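Local atomic coordinates of austinol synthesis protein H (Emericella nidulans FGSC A4, PDB entry 5X9K), a protein that takes part in the biosynthesis of the fungal meroterpenoids austinol and dehydroaustinol, as a homodimeric isomerase of the trt14 family. Residues N89-K95 / H112-D118; P105-V109 / Q133-E137; M52-L58 / L70-S76; T126-L132 / D143-D149. One frame throughout, in Å; residues are numbered along the deposited sequence.

In the fold
Following the chain of this compact isomerase domain, which is consistent with a cone-shaped NTF2-like α+β fold, contact 3 closes first, where the hairpin of strands 56-61 and 70-72 runs into helix 73-86. That helix leads to strand 87-94, and contact 1 joins this strand to strand 108-119. Contact 2 opens before contact 1 has closed, so the two cross; it ends the long hairpin of strands 108-119 and 122-134. Contact 4 crosses contact 2 in turn and adds strand 141-148, which also lies beside strand 56-61 of contact 3. All four thus belong to one curved sheet, in which contacts 1 and 3 lie on opposite sides of the chain's centre.

Contact 1. Residues N89-K95 / H112-D118; sequences NFQLRVK and HIEGKGD
H112 meets K95 twice: its carbonyl O accepts the K95 N-H at 2.9 Å, and its imidazole lies beside the lysine chain, with K95 CB over one ring face and CD near CE1. Imidazole suits this seam because it offers a flat ring for its aromatic neighbours and a polar nitrogen at its rim: NE2 bonds to E127, while F61 and F145 of the second subunit meet the ring edge-to-face. I113 next brings both arms of its branched side chain to the opposing strand, CG2 against L92 CD2 and CD1 against V94 CG2 at 4.0 Å, where helix 26-38 also packs. E114 and R93 form a hydrogen-bonded pair, with E114 N giving a nearly straight bond to R93 O (175°). The glutamate's extended chain carries OE2 to K95 NZ at 2.7 Å, met on the anti side of the carboxylate and well out of its plane; the lysine turns its end to reach it (chi4 68°). K116 NZ adds a longer ion pair, 3.7 Å from E114 OE1, so two cations share one carboxylate. Beside G115 CA, the place of a side chain is taken by L92 CD2 and by F90 CZ, 4.0 Å from that CA. K116 pairs with Q91 through both backbone bonds. On G117 a side chain would run into N89 O; its CA lies 3.9 Å from F90 CA. D118 OD2 takes N89 ND2 at 3.0 Å, and OD1 pairs with R123. Antiparallel strands with L92, V94 and I113 toward helix 26-38 and polar or charged side chains on the face of Q91, E114 and K116 are consistent with the sheet wall of an NTF2-like α+β cone.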
# COMPACT_ATOMS: atom_id res chain seq x y z
N ASN A 89 14.09 -14.13 14.10
CA ASN A 89 13.40 -14.75 12.98
C ASN A 89 12.46 -13.71 12.38
O ASN A 89 12.09 -12.73 13.04
CB ASN A 89 12.63 -16.00 13.39
CG ASN A 89 11.60 -15.72 14.47
OD1 ASN A 89 10.53 -15.19 14.19
ND2 ASN A 89 11.94 -16.05 15.71
N PHE A 90 12.07 -13.94 11.13
CA PHE A 90 11.21 -12.99 10.44
C PHE A 90 10.65 -13.68 9.21
O PHE A 90 11.32 -14.51 8.60
CB PHE A 90 11.98 -11.72 10.05
CG PHE A 90 11.14 -10.69 9.35
CD1 PHE A 90 10.31 -9.85 10.07
CD2 PHE A 90 11.18 -10.57 7.96
CE1 PHE A 90 9.53 -8.89 9.43
CE2 PHE A 90 10.41 -9.61 7.32
CZ PHE A 90 9.59 -8.77 8.05
N GLN A 91 9.41 -13.35 8.87
CA GLN A 91 8.82 -13.96 7.69
C GLN A 91 7.83 -12.98 7.06
O GLN A 91 7.11 -12.29 7.78
CB GLN A 91 8.12 -15.27 8.07
CG GLN A 91 7.26 -15.86 6.99
CD GLN A 91 6.49 -17.07 7.49
OE1 GLN A 91 5.75 -17.00 8.48
NE2 GLN A 91 6.67 -18.19 6.80
N LEU A 92 7.84 -12.90 5.73
CA LEU A 92 6.78 -12.23 4.99
C LEU A 92 5.84 -13.28 4.44
O LEU A 92 6.29 -14.29 3.89
CB LEU A 92 7.33 -11.41 3.81
CG LEU A 92 8.26 -10.23 4.02
CD1 LEU A 92 8.51 -9.64 2.65
CD2 LEU A 92 7.67 -9.20 4.97
N ARG A 93 4.53 -13.03 4.56
CA ARG A 93 3.52 -13.97 4.10
C ARG A 93 2.37 -13.19 3.49
O ARG A 93 2.02 -12.11 3.96
CB ARG A 93 2.99 -14.83 5.26
CG ARG A 93 2.06 -15.97 4.83
CD ARG A 93 2.71 -17.34 5.02
NE ARG A 93 2.78 -17.73 6.43
CZ ARG A 93 3.46 -18.78 6.89
NH1 ARG A 93 4.14 -19.55 6.06
NH2 ARG A 93 3.46 -19.05 8.19
N VAL A 94 1.76 -13.74 2.43
CA VAL A 94 0.53 -13.15 1.92
C VAL A 94 -0.57 -13.35 2.95
O VAL A 94 -0.77 -14.46 3.47
CB VAL A 94 0.17 -13.77 0.57
CG1 VAL A 94 -1.19 -13.28 0.10
CG2 VAL A 94 1.25 -13.46 -0.44
N LYS A 95 -1.29 -12.28 3.27
CA LYS A 95 -2.38 -12.38 4.23
C LYS A 95 -3.43 -13.39 3.75
O LYS A 95 -3.79 -13.42 2.58
CB LYS A 95 -3.00 -11.00 4.44
CG LYS A 95 -3.87 -10.86 5.69
CD LYS A 95 -4.45 -9.45 5.77
CE LYS A 95 -5.32 -9.27 6.99
NZ LYS A 95 -4.51 -9.32 8.23
N HIS A 112 -0.99 -8.27 -0.68
CA HIS A 112 -1.19 -7.76 0.67
C HIS A 112 -0.37 -8.65 1.62
O HIS A 112 -0.71 -9.81 1.84
CB HIS A 112 -2.68 -7.73 1.01
CG HIS A 112 -2.99 -7.07 2.31
ND1 HIS A 112 -4.24 -7.11 2.88
CD2 HIS A 112 -2.21 -6.34 3.14
CE1 HIS A 112 -4.22 -6.45 4.02
NE2 HIS A 112 -3.00 -5.97 4.20
N ILE A 113 0.71 -8.09 2.17
CA ILE A 113 1.74 -8.84 2.87
C ILE A 113 1.68 -8.54 4.37
O ILE A 113 1.49 -7.39 4.77
CB ILE A 113 3.13 -8.46 2.33
CG1 ILE A 113 3.26 -8.87 0.87
CG2 ILE A 113 4.26 -9.06 3.20
CD1 ILE A 113 3.47 -10.33 0.71
N GLU A 114 1.91 -9.58 5.17
CA GLU A 114 2.16 -9.45 6.61
C GLU A 114 3.61 -9.82 6.90
O GLU A 114 4.10 -10.85 6.43
CB GLU A 114 1.23 -10.37 7.40
CG GLU A 114 -0.22 -9.93 7.42
CD GLU A 114 -1.09 -10.93 8.16
OE1 GLU A 114 -0.73 -12.12 8.17
OE2 GLU A 114 -2.11 -10.50 8.74
N GLY A 115 4.30 -8.97 7.66
CA GLY A 115 5.63 -9.28 8.17
C GLY A 115 5.57 -9.44 9.68
O GLY A 115 5.01 -8.61 10.38
N LYS A 116 6.12 -10.56 10.17
CA LYS A 116 6.12 -10.86 11.60
C LYS A 116 7.43 -11.50 11.99
O LYS A 116 7.96 -12.34 11.25
CB LYS A 116 4.95 -11.79 11.99
CG LYS A 116 3.59 -11.33 11.49
CD LYS A 116 2.49 -12.34 11.83
CE LYS A 116 1.13 -11.83 11.37
NZ LYS A 116 0.05 -12.80 11.70
N GLY A 117 7.96 -11.13 13.15
CA GLY A 117 9.20 -11.74 13.58
C GLY A 117 9.47 -11.42 15.03
O GLY A 117 8.80 -10.58 15.64
N ASP A 118 10.47 -12.10 15.56
CA ASP A 118 10.95 -11.86 16.91
C ASP A 118 12.23 -11.05 16.81
O ASP A 118 13.22 -11.52 16.23
CB ASP A 118 11.18 -13.18 17.65
CG ASP A 118 9.88 -13.93 17.89
OD1 ASP A 118 8.87 -13.31 18.29
OD2 ASP A 118 9.85 -15.16 17.67

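Contact 2. Residues P105-V109 / Q133-E137; sequences PARKV and QINEE
The carbonyl O of R107 receives the I134 N-H in a short bond of 2.7 Å, nearly straight at 166°, with Q133 CA making a C-H...O contact to the same oxygen at 3.2 Å. This is the end of the hairpin formed by strands 108-119 and 122-134, and on its other side R107 and K108 both face D103 in a G1 beta bulge. R107 takes the left-handed backbone conformation there. Its side chain returns the bond: bent at CG-CD (chi3 -55°), it brings NE to I134 O at 2.7 Å, the oxygen lying 18° out of the guanidinium plane. I134 is thus held through both N and O by one residue, and its apolar side chain packs on L29 and T32 of helix 26-38. Arginine suits the spot because NH2 remains for a salt bridge to E142, whose carboxylate oxygen also accepts Q133 NE2. The K108-Q133 pair is looser: K108 CG lies 4.0 Å from Q133 CB, and K108 NZ makes a weak bond of 3.2 Å to Q133 OE1 while reaching weakly toward E99 of the second subunit. Past the strand, N135 OD1 accepts the N-H groups of T139 and M140 and so holds the turn. E136 lays its aliphatic part on the guanidinium, with CG above the centre of one face and 3.9 Å from R107 CZ.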
# COMPACT_ATOMS: atom_id res chain seq x y z
N PRO A 105 -0.02 -8.50 -18.59
CA PRO A 105 0.69 -7.67 -19.58
C PRO A 105 1.83 -6.87 -18.98
O PRO A 105 2.92 -6.82 -19.56
CB PRO A 105 -0.42 -6.75 -20.11
CG PRO A 105 -1.64 -7.54 -19.98
CD PRO A 105 -1.48 -8.35 -18.72
N ALA A 106 1.60 -6.20 -17.84
CA ALA A 106 2.61 -5.37 -17.21
C ALA A 106 3.66 -6.15 -16.42
O ALA A 106 4.61 -5.54 -15.93
CB ALA A 106 1.93 -4.38 -16.26
N ARG A 107 3.48 -7.46 -16.24
CA ARG A 107 4.39 -8.29 -15.43
C ARG A 107 4.41 -7.84 -13.97
O ARG A 107 5.46 -7.77 -13.34
CB ARG A 107 5.81 -8.29 -16.01
CG ARG A 107 5.86 -8.62 -17.51
CD ARG A 107 7.29 -8.86 -18.01
NE ARG A 107 8.15 -7.74 -17.69
CZ ARG A 107 8.15 -6.59 -18.37
NH1 ARG A 107 7.35 -6.43 -19.41
NH2 ARG A 107 8.96 -5.61 -18.01
N LYS A 108 3.23 -7.52 -13.43
CA LYS A 108 3.10 -6.98 -12.08
C LYS A 108 2.23 -7.88 -11.22
O LYS A 108 1.18 -8.38 -11.66
CB LYS A 108 2.54 -5.56 -12.11
CG LYS A 108 3.54 -4.54 -12.65
CD LYS A 108 2.99 -3.11 -12.57
CE LYS A 108 3.74 -2.17 -13.51
NZ LYS A 108 4.31 -0.99 -12.80
N VAL A 109 2.68 -8.09 -9.98
CA VAL A 109 1.95 -8.87 -8.99
C VAL A 109 1.75 -7.98 -7.78
O VAL A 109 2.72 -7.42 -7.26
CB VAL A 109 2.71 -10.15 -8.59
CG1 VAL A 109 1.94 -10.87 -7.52
CG2 VAL A 109 2.97 -11.06 -9.83
N GLN A 133 7.11 -5.73 -10.06
CA GLN A 133 7.23 -5.85 -11.51
C GLN A 133 8.38 -6.81 -11.82
O GLN A 133 9.51 -6.59 -11.38
CB GLN A 133 7.51 -4.50 -12.16
CG GLN A 133 7.53 -4.49 -13.71
CD GLN A 133 7.80 -3.10 -14.28
OE1 GLN A 133 7.12 -2.15 -13.92
NE2 GLN A 133 8.81 -2.98 -15.13
N ILE A 134 8.09 -7.86 -12.59
CA ILE A 134 9.07 -8.88 -12.92
C ILE A 134 9.70 -8.53 -14.27
O ILE A 134 9.06 -7.90 -15.12
CB ILE A 134 8.41 -10.27 -12.94
CG1 ILE A 134 7.62 -10.51 -11.65
CG2 ILE A 134 9.44 -11.38 -13.17
CD1 ILE A 134 8.44 -10.27 -10.40
N ASN A 135 10.97 -8.91 -14.47
CA ASN A 135 11.60 -8.63 -15.75
C ASN A 135 10.99 -9.49 -16.86
O ASN A 135 10.18 -10.38 -16.61
CB ASN A 135 13.13 -8.82 -15.69
CG ASN A 135 13.55 -10.23 -15.27
OD1 ASN A 135 12.73 -11.10 -15.01
ND2 ASN A 135 14.87 -10.44 -15.19
N GLU A 136 11.37 -9.19 -18.11
CA GLU A 136 10.78 -9.90 -19.24
C GLU A 136 11.08 -11.39 -19.18
O GLU A 136 10.24 -12.22 -19.53
CB GLU A 136 11.30 -9.31 -20.56
CG GLU A 136 10.95 -7.83 -20.74
CD GLU A 136 11.58 -7.22 -21.99
OE1 GLU A 136 12.20 -7.97 -22.77
OE2 GLU A 136 11.46 -5.99 -22.18
N GLU A 137 12.28 -11.75 -18.71
CA GLU A 137 12.67 -13.15 -18.59
C GLU A 137 11.87 -13.90 -17.53
O GLU A 137 11.92 -15.13 -17.50
CB GLU A 137 14.16 -13.28 -18.25
CG GLU A 137 15.09 -12.59 -19.22
CD GLU A 137 15.48 -11.21 -18.74
OE1 GLU A 137 16.65 -11.02 -18.35
OE2 GLU A 137 14.61 -10.32 -18.74

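Contact 3. Residues M52-L58 / L70-S76; sequences MSPSCTL and LQTKEES
L58 and Q71 join by two backbone bonds, L58 N to Q71 O at 2.9 Å and Q71 N to L58 O at 2.8 Å, in an antiparallel beta hairpin whose second strand runs straight into helix 73-86. A capping box starts that helix: T72 OG1 accepts E75 N, and the E75 carboxylate accepts T72 N in return on its anti lone pair. The tight part of the contact lies on the inner side. There L58 sends CD2 against S76 CB at 3.5 Å, while CD1 rests on the backbone of T72 and K73; F144 of strand 141-148 covers the same leucine. A small serine fits under these methyls, and its OG, turned between the backbone N and the carbonyl carbon (chi1 70°), satisfies itself on K73 O at 2.9 Å. The outer side is looser and partly open to solvent. T57 CG2 touches exposed L70 at CG, 3.7 Å away. Between these extremes K73 stretches fully extended past the corner at P54 and S55, its CD passing S53 O at 3.5 Å. A long lysine suits this place because its methylenes run beside M52 CB while NZ delivers a bond of 2.8 Å to M52 O, with a weak second one to L49 O. A water links the corner to the start of the helix: it accepts from K73 N and donates to P54 O and, at 2.6 Å, to C56 O.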
# COMPACT_ATOMS: atom_id res chain seq x y z
N MET A 52 16.66 -9.32 -7.26
CA MET A 52 16.46 -7.99 -7.83
C MET A 52 17.45 -7.78 -8.97
O MET A 52 18.65 -8.08 -8.83
CB MET A 52 16.64 -6.91 -6.75
CG MET A 52 15.68 -7.10 -5.60
SD MET A 52 16.10 -5.98 -4.26
CE MET A 52 14.96 -6.43 -2.98
N SER A 53 16.95 -7.32 -10.12
CA SER A 53 17.85 -7.01 -11.22
C SER A 53 18.75 -5.83 -10.84
O SER A 53 18.43 -5.05 -9.94
CB SER A 53 17.05 -6.72 -12.50
OG SER A 53 16.30 -5.52 -12.43
N PRO A 54 19.92 -5.71 -11.48
CA PRO A 54 20.82 -4.59 -11.13
C PRO A 54 20.17 -3.22 -11.20
O PRO A 54 20.47 -2.34 -10.39
CB PRO A 54 21.96 -4.73 -12.15
CG PRO A 54 21.95 -6.19 -12.57
CD PRO A 54 20.51 -6.62 -12.48
N SER A 55 19.26 -3.01 -12.16
CA SER A 55 18.59 -1.74 -12.36
C SER A 55 17.29 -1.61 -11.57
O SER A 55 16.51 -0.68 -11.82
CB SER A 55 18.29 -1.53 -13.85
OG SER A 55 17.42 -2.55 -14.33
N CYS A 56 17.04 -2.51 -10.62
CA CYS A 56 15.77 -2.50 -9.90
C CYS A 56 15.57 -1.18 -9.17
O CYS A 56 16.48 -0.68 -8.50
CB CYS A 56 15.73 -3.66 -8.91
SG CYS A 56 14.15 -3.88 -8.08
N THR A 57 14.37 -0.63 -9.30
CA THR A 57 13.94 0.55 -8.56
C THR A 57 13.17 0.08 -7.33
O THR A 57 12.22 -0.69 -7.47
CB THR A 57 13.05 1.44 -9.43
OG1 THR A 57 13.76 1.86 -10.61
CG2 THR A 57 12.58 2.67 -8.65
N LEU A 58 13.59 0.50 -6.14
CA LEU A 58 12.80 0.27 -4.94
C LEU A 58 12.04 1.54 -4.60
O LEU A 58 12.64 2.61 -4.49
CB LEU A 58 13.69 -0.15 -3.76
CG LEU A 58 14.37 -1.51 -3.92
CD1 LEU A 58 15.71 -1.39 -4.64
CD2 LEU A 58 14.53 -2.21 -2.60
N LEU A 70 12.45 6.85 -3.59
CA LEU A 70 13.09 5.88 -4.47
C LEU A 70 14.48 5.53 -3.97
O LEU A 70 15.19 6.38 -3.41
CB LEU A 70 13.14 6.42 -5.91
CG LEU A 70 12.09 5.87 -6.88
CD1 LEU A 70 10.69 6.00 -6.33
CD2 LEU A 70 12.20 6.56 -8.23
N GLN A 71 14.87 4.27 -4.16
CA GLN A 71 16.18 3.78 -3.78
C GLN A 71 16.69 2.84 -4.86
O GLN A 71 15.92 2.16 -5.53
CB GLN A 71 16.17 3.02 -2.44
CG GLN A 71 16.15 3.91 -1.22
CD GLN A 71 16.48 3.16 0.05
OE1 GLN A 71 16.11 2.00 0.21
NE2 GLN A 71 17.19 3.83 0.96
N THR A 72 18.02 2.84 -5.03
CA THR A 72 18.66 1.86 -5.88
C THR A 72 18.84 0.56 -5.12
O THR A 72 18.75 0.52 -3.89
CB THR A 72 20.03 2.36 -6.36
OG1 THR A 72 20.88 2.55 -5.23
CG2 THR A 72 19.89 3.68 -7.09
N LYS A 73 19.12 -0.51 -5.86
CA LYS A 73 19.42 -1.78 -5.22
C LYS A 73 20.62 -1.64 -4.28
O LYS A 73 20.62 -2.18 -3.16
CB LYS A 73 19.67 -2.84 -6.29
CG LYS A 73 19.85 -4.23 -5.76
CD LYS A 73 20.11 -5.22 -6.88
CE LYS A 73 20.79 -6.46 -6.34
NZ LYS A 73 21.02 -7.44 -7.43
N GLU A 74 21.63 -0.88 -4.70
CA GLU A 74 22.80 -0.64 -3.86
C GLU A 74 22.43 0.08 -2.58
O GLU A 74 22.92 -0.27 -1.50
CB GLU A 74 23.84 0.17 -4.65
CG GLU A 74 25.21 0.24 -4.00
CD GLU A 74 26.25 0.89 -4.91
OE1 GLU A 74 26.58 2.07 -4.69
OE2 GLU A 74 26.71 0.21 -5.86
N GLU A 75 21.57 1.10 -2.67
CA GLU A 75 21.13 1.81 -1.48
C GLU A 75 20.30 0.93 -0.55
O GLU A 75 20.32 1.13 0.67
CB GLU A 75 20.33 3.05 -1.89
CG GLU A 75 21.16 4.24 -2.32
CD GLU A 75 20.32 5.34 -2.92
OE1 GLU A 75 19.29 5.01 -3.55
OE2 GLU A 75 20.67 6.54 -2.77
N SER A 76 19.58 -0.04 -1.08
CA SER A 76 18.69 -0.81 -0.21
C SER A 76 19.41 -1.89 0.58
O SER A 76 18.81 -2.47 1.49
CB SER A 76 17.57 -1.43 -1.03
OG SER A 76 18.05 -2.47 -1.87
O HOH W 1 18.99 -0.45 -8.89

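Contact 4. Residues T126-L132 / D143-D149; sequences TEYVYIL and DFFQFAD
F145 and F147 are joined to I131 and V129 by backbone bonds, two N-H...O bonds to each antiparallel pair; F147 N to V129 O, at 2.8 Å, is the shortest. Aromatic contacts come next. F144 turns its edge to the face of Y130 in a T-shaped stack, planes at 77° and CE1 above the middle of the tyrosine ring. F144 CG, anti to the backbone N (chi1 177°), places CD1 against L132 CD2 at 3.4 Å. On the other face I131 CD1 sits over the F145 ring, a CH-pi contact 3.9 Å from the centroid. Water handles the polar ends. One joins Y130 OH to Q146 OE1, 2.6 Å from each; another donates to E127 OE2 and D149 OD2, probably easing the closeness of two carboxylates whose further partners include S63 of the second subunit for E127 and T152 for D149. The large rings of Y128, Y130 and F144 fill the side turned to the core, where they meet F40, L92 and F36, while apolar V129 and F147 suit the face that meets F147 and V129 of the second subunit. Such a curved sheet, packed with aromatic rings against the chain's own core on one face and meeting the second subunit with the other, is consistent with the NTF2-like fold.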
# COMPACT_ATOMS: atom_id res chain seq x y z
N THR A 126 3.80 -6.27 11.23
CA THR A 126 3.46 -5.15 10.38
C THR A 126 2.81 -5.70 9.13
O THR A 126 2.63 -6.92 8.99
CB THR A 126 4.70 -4.31 10.09
OG1 THR A 126 4.32 -3.02 9.58
CG2 THR A 126 5.65 -5.04 9.10
N GLU A 127 2.40 -4.82 8.23
CA GLU A 127 1.87 -5.24 6.94
C GLU A 127 2.24 -4.23 5.86
O GLU A 127 2.68 -3.12 6.14
CB GLU A 127 0.36 -5.43 6.99
CG GLU A 127 -0.37 -4.24 7.54
CD GLU A 127 -1.83 -4.53 7.79
OE1 GLU A 127 -2.54 -4.90 6.83
OE2 GLU A 127 -2.26 -4.38 8.96
N TYR A 128 2.03 -4.65 4.61
CA TYR A 128 2.39 -3.84 3.45
C TYR A 128 1.49 -4.20 2.28
O TYR A 128 0.87 -5.26 2.26
CB TYR A 128 3.84 -4.07 2.97
CG TYR A 128 4.88 -4.38 4.00
CD1 TYR A 128 5.87 -3.44 4.32
CD2 TYR A 128 4.93 -5.63 4.62
CE1 TYR A 128 6.85 -3.74 5.25
CE2 TYR A 128 5.89 -5.92 5.54
CZ TYR A 128 6.85 -4.98 5.85
OH TYR A 128 7.81 -5.31 6.77
N VAL A 129 1.45 -3.31 1.29
CA VAL A 129 1.10 -3.69 -0.07
C VAL A 129 2.40 -3.69 -0.86
O VAL A 129 3.13 -2.69 -0.89
CB VAL A 129 0.07 -2.73 -0.68
CG1 VAL A 129 -0.25 -3.15 -2.12
CG2 VAL A 129 -1.22 -2.73 0.17
N TYR A 130 2.73 -4.83 -1.47
CA TYR A 130 3.83 -4.90 -2.40
C TYR A 130 3.26 -4.87 -3.81
O TYR A 130 2.29 -5.57 -4.10
CB TYR A 130 4.64 -6.19 -2.23
CG TYR A 130 5.67 -6.20 -1.12
CD1 TYR A 130 5.78 -5.16 -0.20
CD2 TYR A 130 6.57 -7.27 -1.02
CE1 TYR A 130 6.76 -5.19 0.79
CE2 TYR A 130 7.52 -7.31 -0.04
CZ TYR A 130 7.62 -6.28 0.86
OH TYR A 130 8.60 -6.35 1.82
N ILE A 131 3.87 -4.09 -4.69
CA ILE A 131 3.63 -4.21 -6.13
C ILE A 131 4.96 -4.57 -6.78
O ILE A 131 5.88 -3.74 -6.82
CB ILE A 131 3.06 -2.92 -6.75
CG1 ILE A 131 1.71 -2.58 -6.10
CG2 ILE A 131 2.88 -3.11 -8.25
CD1 ILE A 131 1.14 -1.24 -6.53
N LEU A 132 5.06 -5.79 -7.30
CA LEU A 132 6.32 -6.31 -7.84
C LEU A 132 6.20 -6.41 -9.35
O LEU A 132 5.29 -7.09 -9.86
CB LEU A 132 6.65 -7.68 -7.24
CG LEU A 132 6.63 -7.71 -5.70
CD1 LEU A 132 6.91 -9.10 -5.17
CD2 LEU A 132 7.63 -6.71 -5.14
N ASP A 143 11.07 -3.81 -10.44
CA ASP A 143 10.51 -2.66 -9.74
C ASP A 143 9.81 -3.19 -8.49
O ASP A 143 8.96 -4.07 -8.58
CB ASP A 143 9.56 -1.87 -10.63
CG ASP A 143 9.30 -0.45 -10.11
OD1 ASP A 143 8.65 -0.30 -9.05
OD2 ASP A 143 9.77 0.51 -10.75
N PHE A 144 10.22 -2.67 -7.34
CA PHE A 144 9.80 -3.17 -6.02
C PHE A 144 9.13 -1.99 -5.33
O PHE A 144 9.80 -1.14 -4.73
CB PHE A 144 11.03 -3.69 -5.25
CG PHE A 144 10.74 -4.16 -3.84
CD1 PHE A 144 9.44 -4.40 -3.39
CD2 PHE A 144 11.80 -4.38 -2.96
CE1 PHE A 144 9.20 -4.82 -2.09
CE2 PHE A 144 11.57 -4.82 -1.66
CZ PHE A 144 10.27 -5.03 -1.22
N PHE A 145 7.80 -1.93 -5.44
CA PHE A 145 6.97 -0.94 -4.75
C PHE A 145 6.52 -1.54 -3.42
O PHE A 145 6.06 -2.68 -3.37
CB PHE A 145 5.76 -0.56 -5.63
CG PHE A 145 4.65 0.23 -4.93
CD1 PHE A 145 3.75 -0.40 -4.07
CD2 PHE A 145 4.45 1.57 -5.23
CE1 PHE A 145 2.70 0.34 -3.46
CE2 PHE A 145 3.41 2.29 -4.63
CZ PHE A 145 2.54 1.68 -3.75
N GLN A 146 6.67 -0.78 -2.35
CA GLN A 146 6.04 -1.18 -1.10
C GLN A 146 5.34 0.01 -0.48
O GLN A 146 5.81 1.14 -0.55
CB GLN A 146 7.05 -1.78 -0.12
CG GLN A 146 7.97 -0.80 0.53
CD GLN A 146 8.90 -1.50 1.48
OE1 GLN A 146 8.50 -1.87 2.59
NE2 GLN A 146 10.13 -1.72 1.05
N PHE A 147 4.16 -0.26 0.08
CA PHE A 147 3.39 0.74 0.80
C PHE A 147 3.30 0.19 2.21
O PHE A 147 2.67 -0.85 2.44
CB PHE A 147 2.01 0.96 0.17
CG PHE A 147 1.28 2.19 0.69
CD1 PHE A 147 0.80 2.22 1.99
CD2 PHE A 147 1.06 3.28 -0.14
CE1 PHE A 147 0.13 3.34 2.47
CE2 PHE A 147 0.38 4.42 0.32
CZ PHE A 147 -0.09 4.43 1.64
N ALA A 148 3.98 0.86 3.14
CA ALA A 148 4.20 0.31 4.47
C ALA A 148 3.12 0.76 5.43
O ALA A 148 2.39 1.74 5.20
CB ALA A 148 5.57 0.75 4.99
N ASP A 149 2.99 -0.00 6.51
CA ASP A 149 2.19 0.36 7.69
C ASP A 149 3.11 1.20 8.57
O ASP A 149 3.86 0.69 9.40
CB ASP A 149 1.70 -0.91 8.38
CG ASP A 149 1.05 -0.64 9.75
OD1 ASP A 149 0.70 0.52 10.04
OD2 ASP A 149 0.90 -1.61 10.50
O HOH W 2 5.24 -1.88 7.39
O HOH W 3 -1.33 -3.21 11.04
O HOH W 4 9.38 -4.25 3.07
O HOH W 5 6.35 -1.78 -8.77